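Local coordinates for protein 3-dehydroquinate dehydratase (PDB 2YR1) that probably catalyses the cis-dehydration of 3-dehydroquinate to 3-dehydroshikimate through a Schiff-base intermediate, the third step of the chorismate pathway, at residues Ala129-Arg132 and Arg133-Glu137; Asp161-Gln164 and Ala165-Gly169; Pro179-Pro182 and Glu183-Leu186; Ala191-Glu194 and Ala195-Leu199; Gln233-Ala236 and Pro237-Pro241. All blocks are in the same frame, centred on the assembly; numbering follows the deposited sequence.

Contact 1: Ala129-Arg132 and Arg133-Glu137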
loop_
_atom_site.group_PDB
_atom_site.type_symbol
_atom_site.label_atom_id
_atom_site.label_comp_id
_atom_site.label_asym_id
_atom_site.label_seq_id
_atom_site.Cartn_x
_atom_site.Cartn_y
_atom_site.Cartn_z
ATOM N N ALA A 129 -15.920 -27.318 -16.056
ATOM C CA ALA A 129 -15.819 -27.609 -17.481
ATOM C C ALA A 129 -17.145 -27.220 -18.123
ATOM O O ALA A 129 -17.183 -26.544 -19.154
ATOM C CB ALA A 129 -15.542 -29.094 -17.696
ATOM N N ASP A 130 -18.232 -27.641 -17.485
ATOM C CA ASP A 130 -19.582 -27.344 -17.953
ATOM C C ASP A 130 -19.708 -25.852 -18.244
ATOM O O ASP A 130 -20.014 -25.450 -19.365
ATOM C CB ASP A 130 -20.600 -27.744 -16.886
ATOM C CG ASP A 130 -21.978 -28.008 -17.463
ATOM O OD1 ASP A 130 -22.428 -27.224 -18.326
ATOM O OD2 ASP A 130 -22.609 -29.001 -17.038
ATOM N N VAL A 131 -19.470 -25.023 -17.236
ATOM C CA VAL A 131 -19.561 -23.579 -17.443
ATOM C C VAL A 131 -18.460 -23.103 -18.391
ATOM O O VAL A 131 -18.653 -22.165 -19.170
ATOM C CB VAL A 131 -19.464 -22.821 -16.110
ATOM C CG1 VAL A 131 -19.147 -21.362 -16.368
ATOM C CG2 VAL A 131 -20.786 -22.939 -15.359
ATOM N N ARG A 132 -17.315 -23.769 -18.337
ATOM C CA ARG A 132 -16.190 -23.429 -19.194
ATOM C C ARG A 132 -16.609 -23.405 -20.672
ATOM O O ARG A 132 -16.431 -22.407 -21.367
ATOM C CB ARG A 132 -15.061 -24.448 -18.995
ATOM C CG ARG A 132 -13.678 -24.012 -19.472
ATOM C CD ARG A 132 -13.746 -22.861 -20.446
ATOM N NE ARG A 132 -12.989 -21.720 -19.957
ATOM C CZ ARG A 132 -13.124 -20.475 -20.405
ATOM N NH1 ARG A 132 -14.004 -20.195 -21.355
ATOM N NH2 ARG A 132 -12.353 -19.515 -19.914
ATOM N N ARG A 133 -17.167 -24.501 -21.166
ATOM C CA ARG A 133 -17.549 -24.523 -22.566
ATOM C C ARG A 133 -18.740 -23.633 -22.839
ATOM O O ARG A 133 -18.846 -23.009 -23.888
ATOM C CB ARG A 133 -17.768 -25.967 -23.026
ATOM C CG ARG A 133 -16.422 -26.709 -23.149
ATOM C CD ARG A 133 -15.309 -25.696 -23.531
ATOM N NE ARG A 133 -13.948 -26.230 -23.494
ATOM C CZ ARG A 133 -12.861 -25.475 -23.330
ATOM N NH1 ARG A 133 -12.983 -24.161 -23.183
ATOM N NH2 ARG A 133 -11.656 -26.029 -23.315
ATOM N N MET A 134 -19.607 -23.534 -21.849
ATOM C CA MET A 134 -20.781 -22.705 -21.943
ATOM C C MET A 134 -20.336 -21.274 -22.240
ATOM O O MET A 134 -20.930 -20.580 -23.066
ATOM C CB MET A 134 -21.508 -22.785 -20.606
ATOM C CG MET A 134 -22.834 -22.097 -20.524
ATOM S SD MET A 134 -23.254 -21.994 -18.770
ATOM C CE MET A 134 -23.605 -23.729 -18.388
ATOM N N THR A 135 -19.264 -20.843 -21.579
ATOM C CA THR A 135 -18.763 -19.484 -21.758
ATOM C C THR A 135 -17.978 -19.287 -23.043
ATOM O O THR A 135 -18.136 -18.275 -23.727
ATOM C CB THR A 135 -17.881 -19.047 -20.567
ATOM O OG1 THR A 135 -16.842 -20.011 -20.358
ATOM C CG2 THR A 135 -18.729 -18.933 -19.294
ATOM N N GLU A 136 -17.144 -20.257 -23.388
ATOM C CA GLU A 136 -16.357 -20.116 -24.600
ATOM C C GLU A 136 -17.221 -19.987 -25.860
ATOM O O GLU A 136 -16.903 -19.205 -26.752
ATOM C CB GLU A 136 -15.372 -21.277 -24.727
ATOM C CG GLU A 136 -14.279 -21.003 -25.739
ATOM C CD GLU A 136 -12.928 -21.546 -25.300
ATOM O OE1 GLU A 136 -12.808 -22.778 -25.127
ATOM O OE2 GLU A 136 -11.987 -20.737 -25.123
ATOM N N GLU A 137 -18.324 -20.724 -25.918
ATOM C CA GLU A 137 -19.219 -20.658 -27.069
ATOM C C GLU A 137 -19.715 -19.241 -27.345
ATOM O O GLU A 137 -19.795 -18.808 -28.496
ATOM C CB GLU A 137 -20.454 -21.520 -26.855
ATOM C CG GLU A 137 -20.217 -22.965 -26.533
ATOM C CD GLU A 137 -21.483 -23.761 -26.735
ATOM O OE1 GLU A 137 -22.551 -23.293 -26.282
ATOM O OE2 GLU A 137 -21.413 -24.844 -27.350
#
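Arg-132 and Thr-135 meet round one carbonyl on helix 127-137. The polar framework is the usual i to i+4 ladder: Arg-133 N donates to Ala-129 O at 2.9 Å, Thr-135 N to Val-131 O at 2.8 Å and Glu-136 N to Arg-132 O at 3.0 Å. A side-chain bond is added to the last rung. Thr-135 places OG1 between its own N and carbonyl carbon (chi1 54°), from where the hydroxyl turns back and gives its proton to Arg-132 O at 2.6 Å. It approaches obliquely, with a C=O...OG1 angle of 120° and tilted out of the carbonyl plane, so Arg-132 O accepts both this hydroxyl and the Glu-136 amide.

The charged group passes close to this site without bonding to it. Arg-132 NH1 lies 3.0 Å from Thr-135 OG1 at a poor angle, while NH2 of the same guanidinium reaches Asp-171 in a salt bridge and Gly-169 O in a hydrogen bond.

Apolar contacts follow the inner side. Val-131 CG1 rests 3.8 Å from Thr-135 CG2, and Val-131 CG2 is 4.2 Å from Met-134 CE. Leu-142 of strand 141-148 touches Val-131 and Thr-135; Met-134 packs on helix 99-112.

The threonine thus satisfies its hydroxyl within the helix and turns its methyl to the apolar side, while the arginine's NH2 is tied to the loop before strand 172-177.

Contact 2: Asp161-Gln164 and Ala165-Gly169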
loop_
_atom_site.group_PDB
_atom_site.type_symbol
_atom_site.label_atom_id
_atom_site.label_comp_id
_atom_site.label_asym_id
_atom_site.label_seq_id
_atom_site.Cartn_x
_atom_site.Cartn_y
_atom_site.Cartn_z
ATOM N N ASP A 161 -4.917 -22.409 -4.997
ATOM C CA ASP A 161 -6.226 -22.035 -5.542
ATOM C C ASP A 161 -6.111 -21.385 -6.908
ATOM O O ASP A 161 -6.842 -21.725 -7.830
ATOM C CB ASP A 161 -6.971 -21.046 -4.623
ATOM C CG ASP A 161 -7.499 -21.695 -3.361
ATOM O OD1 ASP A 161 -7.915 -22.878 -3.406
ATOM O OD2 ASP A 161 -7.520 -21.005 -2.320
ATOM N N MET A 162 -5.190 -20.435 -7.035
ATOM C CA MET A 162 -5.021 -19.733 -8.290
ATOM C C MET A 162 -4.420 -20.639 -9.366
ATOM O O MET A 162 -4.758 -20.528 -10.537
ATOM C CB MET A 162 -4.157 -18.478 -8.085
ATOM C CG MET A 162 -4.915 -17.343 -7.400
ATOM S SD MET A 162 -3.969 -15.848 -7.093
ATOM C CE MET A 162 -3.021 -16.305 -5.603
ATOM N N ARG A 163 -3.523 -21.532 -8.975
ATOM C CA ARG A 163 -2.938 -22.427 -9.961
ATOM C C ARG A 163 -4.031 -23.326 -10.527
ATOM O O ARG A 163 -4.085 -23.556 -11.727
ATOM C CB ARG A 163 -1.828 -23.279 -9.336
ATOM C CG ARG A 163 -0.575 -22.494 -8.983
ATOM C CD ARG A 163 0.669 -23.328 -9.230
ATOM N NE ARG A 163 0.812 -24.393 -8.248
ATOM C CZ ARG A 163 1.295 -25.604 -8.521
ATOM N NH1 ARG A 163 1.678 -25.904 -9.755
ATOM N NH2 ARG A 163 1.396 -26.513 -7.560
ATOM N N GLN A 164 -4.913 -23.805 -9.652
ATOM C CA GLN A 164 -6.002 -24.696 -10.047
ATOM C C GLN A 164 -7.020 -23.975 -10.937
ATOM O O GLN A 164 -7.534 -24.547 -11.904
ATOM C CB GLN A 164 -6.689 -25.251 -8.796
ATOM C CG GLN A 164 -7.419 -26.566 -9.010
ATOM C CD GLN A 164 -6.473 -27.749 -9.016
ATOM O OE1 GLN A 164 -5.632 -27.886 -9.906
ATOM N NE2 GLN A 164 -6.595 -28.605 -8.009
ATOM N N ALA A 165 -7.319 -22.723 -10.601
ATOM C CA ALA A 165 -8.263 -21.948 -11.386
ATOM C C ALA A 165 -7.763 -21.925 -12.834
ATOM O O ALA A 165 -8.530 -22.148 -13.770
ATOM C CB ALA A 165 -8.370 -20.536 -10.833
ATOM N N GLU A 166 -6.468 -21.666 -13.010
ATOM C CA GLU A 166 -5.890 -21.641 -14.340
ATOM C C GLU A 166 -5.961 -23.051 -14.924
ATOM O O GLU A 166 -6.257 -23.207 -16.094
ATOM C CB GLU A 166 -4.432 -21.156 -14.302
ATOM C CG GLU A 166 -3.777 -21.119 -15.689
ATOM C CD GLU A 166 -2.304 -20.747 -15.620
ATOM O OE1 GLU A 166 -1.576 -21.359 -14.817
ATOM O OE2 GLU A 166 -1.881 -19.842 -16.359
ATOM N N ARG A 167 -5.705 -24.069 -14.106
ATOM C CA ARG A 167 -5.780 -25.462 -14.571
ATOM C C ARG A 167 -7.174 -25.795 -15.143
ATOM O O ARG A 167 -7.288 -26.544 -16.126
ATOM C CB ARG A 167 -5.484 -26.438 -13.429
ATOM C CG ARG A 167 -4.120 -26.294 -12.785
ATOM C CD ARG A 167 -3.225 -27.482 -13.090
ATOM N NE ARG A 167 -1.918 -27.353 -12.451
ATOM C CZ ARG A 167 -1.704 -27.410 -11.137
ATOM N NH1 ARG A 167 -2.712 -27.600 -10.290
ATOM N NH2 ARG A 167 -0.474 -27.262 -10.666
ATOM N N TYR A 168 -8.226 -25.241 -14.533
ATOM C CA TYR A 168 -9.601 -25.485 -14.988
ATOM C C TYR A 168 -10.023 -24.645 -16.189
ATOM O O TYR A 168 -11.183 -24.673 -16.594
ATOM C CB TYR A 168 -10.599 -25.253 -13.850
ATOM C CG TYR A 168 -10.626 -26.342 -12.805
ATOM C CD1 TYR A 168 -10.419 -26.043 -11.458
ATOM C CD2 TYR A 168 -10.902 -27.669 -13.150
ATOM C CE1 TYR A 168 -10.487 -27.025 -10.482
ATOM C CE2 TYR A 168 -10.972 -28.671 -12.172
ATOM C CZ TYR A 168 -10.763 -28.336 -10.839
ATOM O OH TYR A 168 -10.849 -29.297 -9.853
ATOM N N GLY A 169 -9.094 -23.876 -16.744
ATOM C CA GLY A 169 -9.416 -23.077 -17.907
ATOM C C GLY A 169 -9.819 -21.639 -17.666
ATOM O O GLY A 169 -10.320 -20.980 -18.573
HETATM O O HOH W 1 -1.696 -23.674 -13.120
#
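Arg-167 reaches back one turn to Gln-164, its NH1 donating to OE1 at 3.0 Å. The oxygen lies in the guanidinium plane, but the N-H...O angle is bent and the donor stands above the plane of the amide, the two flat groups being 62° apart. Water 1 makes a second polar link, donating to Arg-163 O at 2.8 Å and to Glu-166 OE1 at 2.9 Å, while Glu-166 OE2 takes the amide of Ala-200.

Tyr-168 N to Gln-164 O, at 2.8 Å, is the last regular helical bond. The helix then ends in a Schellman motif, in which Gly-169 N returns to Glu-166 O at 3.0 Å and Gly-169 has the positive phi (95°) that closes the turn.

Arg-163 and Arg-167 run side by side in the same direction, and Arg-167 NH2 sits over the face of the Arg-163 guanidinium, 2.7 Å from its NH1. Two donors of like charge so close probably repel.

Bent at chi2 (79°), Gln-164 lays CG 3.4 Å from Tyr-168 CE1.

Helix 155-167 links strands 141-148 and 172-177 of the barrel and packs on the latter. Ala-165 faces Ala-173 and Leu-122, whereas Met-162 reaches Val-175, strand 203-207 and Ala-195 of the neighbouring helix 182-198.

Contact 3: Pro179-Pro182 and Glu183-Leu186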
loop_
_atom_site.group_PDB
_atom_site.type_symbol
_atom_site.label_atom_id
_atom_site.label_comp_id
_atom_site.label_asym_id
_atom_site.label_seq_id
_atom_site.Cartn_x
_atom_site.Cartn_y
_atom_site.Cartn_z
ATOM N N PRO A 179 -8.719 -10.669 6.278
ATOM C CA PRO A 179 -7.555 -10.608 7.169
ATOM C C PRO A 179 -7.983 -10.376 8.615
ATOM O O PRO A 179 -8.971 -9.716 8.867
ATOM C CB PRO A 179 -6.763 -9.432 6.604
ATOM C CG PRO A 179 -7.829 -8.501 6.191
ATOM C CD PRO A 179 -8.854 -9.417 5.510
ATOM N N LYS A 180 -7.219 -10.899 9.554
ATOM C CA LYS A 180 -7.543 -10.719 10.961
ATOM C C LYS A 180 -6.375 -9.985 11.592
ATOM O O LYS A 180 -6.373 -9.684 12.790
ATOM C CB LYS A 180 -7.755 -12.080 11.630
ATOM C CG LYS A 180 -8.921 -12.876 11.063
ATOM C CD LYS A 180 -10.216 -12.091 11.130
ATOM C CE LYS A 180 -11.393 -12.877 10.573
ATOM N NZ LYS A 180 -11.707 -14.058 11.414
ATOM N N SER A 181 -5.392 -9.665 10.760
ATOM C CA SER A 181 -4.190 -8.975 11.207
ATOM C C SER A 181 -3.415 -8.415 10.010
ATOM O O SER A 181 -3.646 -8.816 8.875
ATOM C CB SER A 181 -3.274 -9.958 11.924
ATOM O OG SER A 181 -2.653 -10.783 10.953
ATOM N N PRO A 182 -2.492 -7.474 10.257
ATOM C CA PRO A 182 -1.695 -6.893 9.171
ATOM C C PRO A 182 -0.891 -8.001 8.499
ATOM O O PRO A 182 -0.694 -8.009 7.273
ATOM C CB PRO A 182 -0.811 -5.886 9.902
ATOM C CG PRO A 182 -1.750 -5.356 10.942
ATOM C CD PRO A 182 -2.420 -6.629 11.463
ATOM N N GLU A 183 -0.430 -8.954 9.297
ATOM C CA GLU A 183 0.327 -10.046 8.722
ATOM C C GLU A 183 -0.487 -10.769 7.648
ATOM O O GLU A 183 0.066 -11.169 6.626
ATOM C CB GLU A 183 0.784 -11.036 9.802
ATOM C CG GLU A 183 1.665 -12.139 9.237
ATOM C CD GLU A 183 2.729 -11.597 8.279
ATOM O OE1 GLU A 183 2.892 -12.152 7.155
ATOM O OE2 GLU A 183 3.396 -10.606 8.654
ATOM N N ASP A 184 -1.789 -10.927 7.874
ATOM C CA ASP A 184 -2.664 -11.584 6.900
ATOM C C ASP A 184 -2.718 -10.805 5.600
ATOM O O ASP A 184 -2.797 -11.397 4.525
ATOM C CB ASP A 184 -4.093 -11.712 7.418
ATOM C CG ASP A 184 -4.263 -12.852 8.392
ATOM O OD1 ASP A 184 -3.442 -13.812 8.373
ATOM O OD2 ASP A 184 -5.239 -12.776 9.163
ATOM N N VAL A 185 -2.702 -9.481 5.710
ATOM C CA VAL A 185 -2.740 -8.635 4.522
ATOM C C VAL A 185 -1.492 -8.873 3.676
ATOM O O VAL A 185 -1.579 -8.993 2.463
ATOM C CB VAL A 185 -2.853 -7.135 4.909
ATOM C CG1 VAL A 185 -2.829 -6.275 3.681
ATOM C CG2 VAL A 185 -4.160 -6.901 5.679
ATOM N N LEU A 186 -0.335 -8.978 4.321
ATOM C CA LEU A 186 0.915 -9.220 3.604
ATOM C C LEU A 186 0.893 -10.646 2.997
ATOM O O LEU A 186 1.408 -10.855 1.917
ATOM C CB LEU A 186 2.103 -9.028 4.561
ATOM C CG LEU A 186 2.289 -7.586 5.085
ATOM C CD1 LEU A 186 3.528 -7.520 5.961
ATOM C CD2 LEU A 186 2.428 -6.599 3.912
#
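Ser-181 is extended where it meets Glu-183 and Asp-184, and the chain coils directly after it, Pro-182 O taking the amide of Leu-186 at 3.1 Å. Ser-181 OG accepts from Asp-184 N at 3.2 Å. Asp-184 N also makes a weak bond to Ser-181 O, which receives a second weak one from Val-185 N.

Asp-184 answers in the other direction. Its carboxylate, swung to the side of its own backbone N and opposite the carbonyl carbon (chi1 -79°), turns back past the start of the helix until OD2 takes the amide of Lys-180 at 2.8 Å. The N-H...O angle is 161°, and the oxygen offers its anti lone pair, the one away from OD1.

Serine at the N-cap bonding to the amide three residues on is the classical N-cap, here opening helix 182-198 of the barrel just after strand 172-177; the carboxylate in the first turn probably also suits the positive end of the helix dipole. Were Asp-184 cut back to an alanine, Lys-180 N would probably lose its acceptor and the loop before the cap be freer to turn.

On the apolar side the ring of Pro-179 bridges two residues: CB is 3.6 Å from Asp-184 CB and 3.7 Å from Val-185 CG2. Thr-152 and Leu-211 also touch this proline, while Lys-180 sends NZ to Asp-150 O. Pro-182 and Glu-183 pack on Glu-193 of the second subunit, and Val-185 and Leu-186 on its Phe-222.

Contact 4: Ala191-Glu194 and Ala195-Leu199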
loop_
_atom_site.group_PDB
_atom_site.type_symbol
_atom_site.label_atom_id
_atom_site.label_comp_id
_atom_site.label_asym_id
_atom_site.label_seq_id
_atom_site.Cartn_x
_atom_site.Cartn_y
_atom_site.Cartn_z
ATOM N N ALA A 191 1.098 -13.945 -1.806
ATOM C CA ALA A 191 0.532 -14.975 -2.669
ATOM C C ALA A 191 0.232 -14.403 -4.054
ATOM O O ALA A 191 0.364 -15.098 -5.061
ATOM C CB ALA A 191 -0.755 -15.549 -2.064
ATOM N N THR A 192 -0.212 -13.154 -4.096
ATOM C CA THR A 192 -0.542 -12.526 -5.365
ATOM C C THR A 192 0.706 -12.441 -6.228
ATOM O O THR A 192 0.701 -12.864 -7.389
ATOM C CB THR A 192 -1.107 -11.112 -5.145
ATOM O OG1 THR A 192 -2.264 -11.203 -4.295
ATOM C CG2 THR A 192 -1.492 -10.473 -6.475
ATOM N N GLU A 193 1.769 -11.899 -5.640
ATOM C CA GLU A 193 3.049 -11.740 -6.323
ATOM C C GLU A 193 3.642 -13.089 -6.743
ATOM O O GLU A 193 4.225 -13.223 -7.829
ATOM C CB GLU A 193 4.032 -10.980 -5.403
ATOM C CG GLU A 193 5.413 -10.684 -6.019
ATOM C CD GLU A 193 5.351 -9.839 -7.299
ATOM O OE1 GLU A 193 4.584 -8.854 -7.355
ATOM O OE2 GLU A 193 6.089 -10.155 -8.258
ATOM N N GLU A 194 3.518 -14.092 -5.891
ATOM C CA GLU A 194 4.036 -15.407 -6.279
ATOM C C GLU A 194 3.207 -15.985 -7.422
ATOM O O GLU A 194 3.754 -16.536 -8.370
ATOM C CB GLU A 194 4.022 -16.368 -5.107
ATOM C CG GLU A 194 5.187 -16.186 -4.195
ATOM C CD GLU A 194 5.048 -16.973 -2.913
ATOM O OE1 GLU A 194 4.178 -17.873 -2.850
ATOM O OE2 GLU A 194 5.809 -16.686 -1.964
ATOM N N ALA A 195 1.888 -15.845 -7.334
ATOM C CA ALA A 195 1.002 -16.361 -8.373
ATOM C C ALA A 195 1.265 -15.668 -9.707
ATOM O O ALA A 195 1.243 -16.292 -10.775
ATOM C CB ALA A 195 -0.450 -16.170 -7.950
ATOM N N ARG A 196 1.537 -14.375 -9.630
ATOM C CA ARG A 196 1.797 -13.548 -10.799
ATOM C C ARG A 196 2.953 -14.073 -11.640
ATOM O O ARG A 196 2.925 -14.014 -12.870
ATOM C CB ARG A 196 2.095 -12.128 -10.333
ATOM C CG ARG A 196 2.513 -11.173 -11.417
ATOM C CD ARG A 196 3.260 -10.020 -10.762
ATOM N NE ARG A 196 2.961 -8.777 -11.447
ATOM C CZ ARG A 196 3.307 -7.585 -11.000
ATOM N NH1 ARG A 196 3.969 -7.469 -9.855
ATOM N NH2 ARG A 196 2.984 -6.513 -11.703
ATOM N N ARG A 197 3.965 -14.582 -10.958
ATOM C CA ARG A 197 5.134 -15.136 -11.606
ATOM C C ARG A 197 4.916 -16.570 -12.100
ATOM O O ARG A 197 5.683 -17.061 -12.925
ATOM C CB ARG A 197 6.309 -15.092 -10.632
ATOM C CG ARG A 197 6.973 -13.737 -10.593
ATOM C CD ARG A 197 7.819 -13.584 -9.372
ATOM N NE ARG A 197 8.877 -12.593 -9.555
ATOM C CZ ARG A 197 8.691 -11.375 -10.046
ATOM N NH1 ARG A 197 7.475 -10.986 -10.417
ATOM N NH2 ARG A 197 9.715 -10.537 -10.148
ATOM N N GLU A 198 3.865 -17.226 -11.606
ATOM C CA GLU A 198 3.570 -18.613 -11.980
ATOM C C GLU A 198 2.491 -18.792 -13.054
ATOM O O GLU A 198 2.607 -19.687 -13.898
ATOM C CB GLU A 198 3.180 -19.415 -10.733
ATOM C CG GLU A 198 2.988 -20.908 -10.964
ATOM C CD GLU A 198 4.299 -21.671 -11.135
ATOM O OE1 GLU A 198 5.041 -21.841 -10.146
ATOM O OE2 GLU A 198 4.589 -22.102 -12.268
ATOM N N LEU A 199 1.452 -17.951 -13.036
ATOM C CA LEU A 199 0.362 -18.055 -14.009
ATOM C C LEU A 199 0.518 -17.210 -15.269
ATOM O O LEU A 199 1.196 -16.187 -15.273
ATOM C CB LEU A 199 -0.982 -17.702 -13.355
ATOM C CG LEU A 199 -1.315 -18.348 -12.009
ATOM C CD1 LEU A 199 -2.814 -18.319 -11.803
ATOM C CD2 LEU A 199 -0.799 -19.761 -11.955
#
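Glu-193 bends round on helix 182-198 to hold Arg-196 and Arg-197 at once. From CB the chain leaves opposite the backbone N (chi1 -177°), then turns at chi2 (59°), which brings the carboxylate round to the next turn. CD faces both arginines, 3.7 Å from Arg-196 NH1 and 3.9 Å from Arg-197 NH1. OE1 receives Arg-196 NH1 at 2.9 Å through its syn lone pair; it lies near the guanidinium plane, at the edge, although the N-H...O angle of 139° is not straight. OE2 is 2.7 Å from Arg-197 NH1 but stands over the face of that guanidinium, a salt bridge of a different geometry from the first.

Both arginines have further partners. Arg-196 gives NE to Ile-3 O and NH1 also to Leu-221 O, whereas Arg-197 NE makes a salt bridge with Glu-183 of the second subunit. That glutamate also comes close to Glu-193 OE2, so Arg-197 probably screens two like charges. Without the carboxylate of Glu-193, as with an alanine, Arg-197 NH1 is likely to lose its mate in this chain and the end of Arg-196 to be less firmly fixed.

Near its end the helix loses regularity: Arg-197 N bonds only weakly to Glu-193 O (3.4 Å), and Ala-195 O takes both Glu-198 N, at 2.9 Å, and Leu-199 N, at 2.8 Å.

One acid bridging bases three and four residues ahead is a typical i/i+3, i/i+4 helical salt-bridge network, set here on the last turns of a barrel helix at the dimer interface.

Contact 5: Gln233-Ala236 and Pro237-Pro241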
loop_
_atom_site.group_PDB
_atom_site.type_symbol
_atom_site.label_atom_id
_atom_site.label_comp_id
_atom_site.label_asym_id
_atom_site.label_seq_id
_atom_site.Cartn_x
_atom_site.Cartn_y
_atom_site.Cartn_z
ATOM N N GLN A 233 -23.528 1.082 -4.305
ATOM C CA GLN A 233 -23.636 0.263 -3.104
ATOM C C GLN A 233 -22.420 -0.633 -2.936
ATOM O O GLN A 233 -21.646 -0.819 -3.867
ATOM C CB GLN A 233 -24.900 -0.597 -3.165
ATOM C CG GLN A 233 -25.592 -0.767 -1.817
ATOM C CD GLN A 233 -26.927 -1.488 -1.924
ATOM O OE1 GLN A 233 -27.795 -1.101 -2.714
ATOM N NE2 GLN A 233 -27.101 -2.543 -1.121
ATOM N N SER A 234 -22.256 -1.184 -1.739
ATOM C CA SER A 234 -21.144 -2.075 -1.435
ATOM C C SER A 234 -21.632 -3.509 -1.613
ATOM O O SER A 234 -22.755 -3.834 -1.226
ATOM C CB SER A 234 -20.680 -1.857 0.015
ATOM O OG SER A 234 -19.649 -2.762 0.385
ATOM N N SER A 235 -20.799 -4.364 -2.204
ATOM C CA SER A 235 -21.178 -5.765 -2.404
ATOM C C SER A 235 -20.284 -6.655 -1.550
ATOM O O SER A 235 -20.474 -7.867 -1.492
ATOM C CB SER A 235 -21.036 -6.168 -3.877
ATOM O OG SER A 235 -19.667 -6.260 -4.243
ATOM N N ALA A 236 -19.304 -6.036 -0.895
ATOM C CA ALA A 236 -18.360 -6.746 -0.040
ATOM C C ALA A 236 -17.659 -5.773 0.929
ATOM O O ALA A 236 -17.455 -4.608 0.613
ATOM C CB ALA A 236 -17.319 -7.472 -0.900
ATOM N N PRO A 237 -17.279 -6.260 2.119
ATOM C CA PRO A 237 -16.604 -5.452 3.144
ATOM C C PRO A 237 -15.289 -4.792 2.716
ATOM O O PRO A 237 -14.428 -5.417 2.099
ATOM C CB PRO A 237 -16.412 -6.446 4.295
ATOM C CG PRO A 237 -16.381 -7.784 3.596
ATOM C CD PRO A 237 -17.488 -7.637 2.596
ATOM N N GLY A 238 -15.151 -3.511 3.033
ATOM C CA GLY A 238 -13.926 -2.803 2.698
ATOM C C GLY A 238 -13.831 -2.102 1.355
ATOM O O GLY A 238 -12.800 -1.513 1.053
ATOM N N GLN A 239 -14.881 -2.153 0.542
ATOM C CA GLN A 239 -14.831 -1.479 -0.749
ATOM C C GLN A 239 -14.867 0.039 -0.509
ATOM O O GLN A 239 -15.655 0.536 0.289
ATOM C CB GLN A 239 -16.003 -1.929 -1.643
ATOM C CG GLN A 239 -16.029 -3.445 -1.949
ATOM C CD GLN A 239 -17.142 -3.844 -2.913
ATOM O OE1 GLN A 239 -18.155 -3.146 -3.033
ATOM N NE2 GLN A 239 -16.968 -4.983 -3.589
ATOM N N ILE A 240 -14.001 0.753 -1.222
ATOM C CA ILE A 240 -13.832 2.202 -1.128
ATOM C C ILE A 240 -14.505 2.921 -2.285
ATOM O O ILE A 240 -14.579 2.386 -3.391
ATOM C CB ILE A 240 -12.317 2.558 -1.161
ATOM C CG1 ILE A 240 -11.633 2.005 0.078
ATOM C CG2 ILE A 240 -12.089 4.053 -1.279
ATOM C CD1 ILE A 240 -11.544 0.536 0.086
ATOM N N PRO A 241 -15.011 4.144 -2.043
ATOM C CA PRO A 241 -15.664 4.918 -3.097
ATOM C C PRO A 241 -14.736 5.119 -4.289
ATOM O O PRO A 241 -13.566 5.511 -4.156
ATOM C CB PRO A 241 -16.016 6.227 -2.393
ATOM C CG PRO A 241 -16.363 5.751 -1.014
ATOM C CD PRO A 241 -15.241 4.767 -0.725
HETATM O O HOH W 2 -17.641 -1.150 1.279
#
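Ser-235 and Gln-239 clasp each other across a type II beta turn that runs from Ala-236 to Gln-239, in the loop between strand 226-228 and helix 242-256 of the barrel. Gly-238 takes the positive phi (90°) of the turn.

Two hydrogen bonds join the pair. Ser-235 N donates to Gln-239 OE1 at 3.0 Å, nearly straight at 172°, but from above the amide plane and not on a lone pair. Gln-239 NE2 returns a bond to Ser-235 OG at 3.1 Å, bent, with OG tilted out of the amide plane. Together they fix the rotation of the amide, which the extended side chain carries back over the turn.

Two close contacts accompany the bonds: Gln-239 CG passes 3.2 Å from Ala-236 O, and NE2 lies 3.7 Å from Ala-236 CB.

Ser-235 and Gln-239 are both predicted to bind 3-dehydroquinate, so their mutual grip probably presets part of the substrate pocket. Two other residues predicted to bind the substrate hold the loop by its backbone, Arg-52 NH1 at Ser-235 O and Arg-216 NH2 at Pro-237 O.

A water closes the base of the loop, 2.7 Å from Ser-234 OG and donating to Gln-239 O at 2.8 Å.

Overall arrangement
Contacts 1 to 4 are partly buried; 1, 2 and 4 lie wholly or mainly on helices round the barrel, apolar side chains facing inward and charged ones at the surface or tied to neighbouring loops. Contact 1 meets contact 2 at the loop after helix 155-167, and contact 2 packs on contact 4, Met-162 O lying 3.2 Å from Leu-199 CD1. Contacts 3 and 4 share helix 182-198: a serine cap and an aspartate open it, a salt-bridge network ends it. Contact 5 is the surface loop, its own two segments joined by amide and hydroxyl bonds without charges; it alone contains predicted substrate-binding residues. Contacts 3, 4 and 5 all touch the second subunit.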